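Local coordinates for protein CDP-4-keto-6-deoxy-D-glucose-3-dehydrase (Yersinia pseudotuberculosis, PDB 3BB8) that probably takes part, as a pyridoxal 5'-phosphate-dependent dehydrase, in removing the C3 hydroxyl of CDP-4-keto-6-deoxy-D-glucose during lipopolysaccharide sugar biosynthesis, at residues G76-L81 with F231-E236. The protein carries 1 engineered substitution. Numbering follows the deposited sequence.
Sequences GVPYVL and FTQSAE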
loop_
_atom_site.group_PDB
_atom_site.type_symbol
_atom_site.label_atom_id
_atom_site.label_comp_id
_atom_site.label_asym_id
_atom_site.label_seq_id
_atom_site.Cartn_x
_atom_site.Cartn_y
_atom_site.Cartn_z
ATOM N N GLY A 76 22.709 -6.897 6.454
ATOM C CA GLY A 76 23.944 -7.103 5.723
ATOM C C GLY A 76 23.766 -6.896 4.229
ATOM O O GLY A 76 24.400 -7.579 3.420
ATOM N N VAL A 77 22.888 -5.967 3.852
ATOM C CA VAL A 77 22.648 -5.670 2.441
ATOM C C VAL A 77 22.694 -4.172 2.197
ATOM O O VAL A 77 22.425 -3.379 3.098
ATOM C CB VAL A 77 21.284 -6.205 1.952
ATOM C CG1 VAL A 77 21.255 -7.710 2.080
ATOM C CG2 VAL A 77 20.143 -5.554 2.741
ATOM N N PRO A 78 23.037 -3.764 0.969
ATOM C CA PRO A 78 23.126 -2.349 0.599
ATOM C C PRO A 78 21.801 -1.648 0.291
ATOM O O PRO A 78 21.618 -0.486 0.645
ATOM C CB PRO A 78 24.049 -2.378 -0.612
ATOM C CG PRO A 78 23.642 -3.652 -1.294
ATOM C CD PRO A 78 23.507 -4.627 -0.132
ATOM N N TYR A 79 20.877 -2.356 -0.352
ATOM C CA TYR A 79 19.602 -1.759 -0.728
ATOM C C TYR A 79 18.368 -2.258 0.015
ATOM O O TYR A 79 18.043 -3.447 0.003
ATOM C CB TYR A 79 19.407 -1.931 -2.225
ATOM C CG TYR A 79 20.623 -1.500 -3.000
ATOM C CD1 TYR A 79 21.075 -0.180 -2.939
ATOM C CD2 TYR A 79 21.350 -2.414 -3.764
ATOM C CE1 TYR A 79 22.224 0.224 -3.617
ATOM C CE2 TYR A 79 22.504 -2.022 -4.450
ATOM C CZ TYR A 79 22.935 -0.701 -4.370
ATOM O OH TYR A 79 24.076 -0.304 -5.034
ATOM N N VAL A 80 17.681 -1.321 0.655
ATOM C CA VAL A 80 16.472 -1.610 1.408
ATOM C C VAL A 80 15.424 -0.556 1.065
ATOM O O VAL A 80 15.666 0.636 1.206
ATOM C CB VAL A 80 16.740 -1.576 2.931
ATOM C CG1 VAL A 80 15.420 -1.631 3.703
ATOM C CG2 VAL A 80 17.645 -2.746 3.328
ATOM N N LEU A 81 14.261 -1.008 0.610
ATOM C CA LEU A 81 13.170 -0.110 0.252
ATOM C C LEU A 81 11.948 -0.403 1.119
ATOM O O LEU A 81 11.509 -1.553 1.199
ATOM C CB LEU A 81 12.789 -0.311 -1.215
ATOM C CG LEU A 81 13.775 0.114 -2.299
ATOM C CD1 LEU A 81 13.269 -0.361 -3.656
ATOM C CD2 LEU A 81 13.928 1.634 -2.276
ATOM N N PHE A 231 14.386 -5.744 0.019
ATOM C CA PHE A 231 15.815 -5.520 0.108
ATOM C C PHE A 231 16.541 -6.418 -0.870
ATOM O O PHE A 231 16.062 -7.503 -1.204
ATOM C CB PHE A 231 16.317 -5.712 1.548
ATOM C CG PHE A 231 15.862 -6.987 2.208
ATOM C CD1 PHE A 231 16.553 -8.177 2.011
ATOM C CD2 PHE A 231 14.778 -6.977 3.087
ATOM C CE1 PHE A 231 16.180 -9.350 2.688
ATOM C CE2 PHE A 231 14.391 -8.137 3.771
ATOM C CZ PHE A 231 15.096 -9.327 3.572
ATOM N N THR A 232 17.687 -5.948 -1.352
ATOM C CA THR A 232 18.445 -6.689 -2.346
ATOM C C THR A 232 19.899 -6.253 -2.322
ATOM O O THR A 232 20.267 -5.320 -1.613
ATOM C CB THR A 232 17.866 -6.437 -3.770
ATOM O OG1 THR A 232 18.566 -7.232 -4.736
ATOM C CG2 THR A 232 18.006 -4.973 -4.153
ATOM N N GLN A 233 20.731 -6.937 -3.095
ATOM C CA GLN A 233 22.138 -6.592 -3.153
ATOM C C GLN A 233 22.427 -6.014 -4.525
ATOM O O GLN A 233 23.510 -5.487 -4.781
ATOM C CB GLN A 233 22.979 -7.838 -2.897
ATOM C CG GLN A 233 22.493 -8.612 -1.678
ATOM C CD GLN A 233 23.525 -9.567 -1.140
ATOM O OE1 GLN A 233 24.551 -9.146 -0.596
ATOM N NE2 GLN A 233 23.268 -10.865 -1.290
ATOM N N SER A 234 21.429 -6.103 -5.398
ATOM C CA SER A 234 21.535 -5.608 -6.757
ATOM C C SER A 234 21.006 -4.189 -6.940
ATOM O O SER A 234 19.854 -3.898 -6.625
ATOM C CB SER A 234 20.783 -6.538 -7.695
ATOM O OG SER A 234 20.523 -5.893 -8.926
ATOM N N ALA A 235 21.857 -3.315 -7.466
ATOM C CA ALA A 235 21.482 -1.930 -7.719
ATOM C C ALA A 235 20.431 -1.900 -8.816
ATOM O O ALA A 235 19.518 -1.083 -8.793
ATOM C CB ALA A 235 22.700 -1.127 -8.144
ATOM N N GLU A 236 20.560 -2.792 -9.783
ATOM C CA GLU A 236 19.591 -2.847 -10.862
ATOM C C GLU A 236 18.187 -3.182 -10.348
ATOM O O GLU A 236 17.225 -2.499 -10.687
ATOM C CB GLU A 236 20.012 -3.876 -11.898
ATOM C CG GLU A 236 19.011 -4.054 -13.023
ATOM C CD GLU A 236 19.492 -5.073 -14.021
ATOM O OE1 GLU A 236 20.240 -5.958 -13.578
ATOM O OE2 GLU A 236 19.132 -5.003 -15.219
#
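The ring of Y79 reaches across to the loop 233-234 and the first residue of helix 235-245, with the carbonyl oxygen of Q233 at its edge, 3.6 Å from Y79 CE2. S234 O and A235 N approach it obliquely, and A235 CB touches both CZ and OH, lying 3.5 Å from Y79 OH. One ring face is taken by a residue of its own segment: P78 CB sits over the ring centre. With CG beside the backbone N (chi1 -49°), the ring is carried past the end of strand 228-232 to the start of that helix, where it also rests on K238.

The backbones show how an antiparallel pair begins where one chain enters the sheet from a helix and the other leaves it for one. Y79 and T232 form a hydrogen-bonded pair: T232 N donates to Y79 O at 2.9 Å, while the return bond from Y79 N to T232 O is longer, 3.3 Å. Y79 O also receives a CA-H...O contact from F231. In the next, non-hydrogen-bonded pair, V80 and F231 lie side by side, V80 CG2 being 3.7 Å from F231 CB; V77 CG2 meets the same CB. On one sheet face V80 and F231 pack against helix 62-75, V80 on L71 and F231 on L75.

With chi1 at -177°, T232 sets OG1 beside its carbonyl carbon, where it accepts S234 N almost straight in an ST turn and donates to D210 O; S234 OG then caps L237 N. At this same end, G76 is the C-prime residue of the Schellman motif that ends helix 62-75. Helix end, strand pair and N-capped helix thus meet at the border of the central mixed sheet, where strand 228-232 runs antiparallel to both its neighbours, as in the large domain of the aspartate aminotransferase fold.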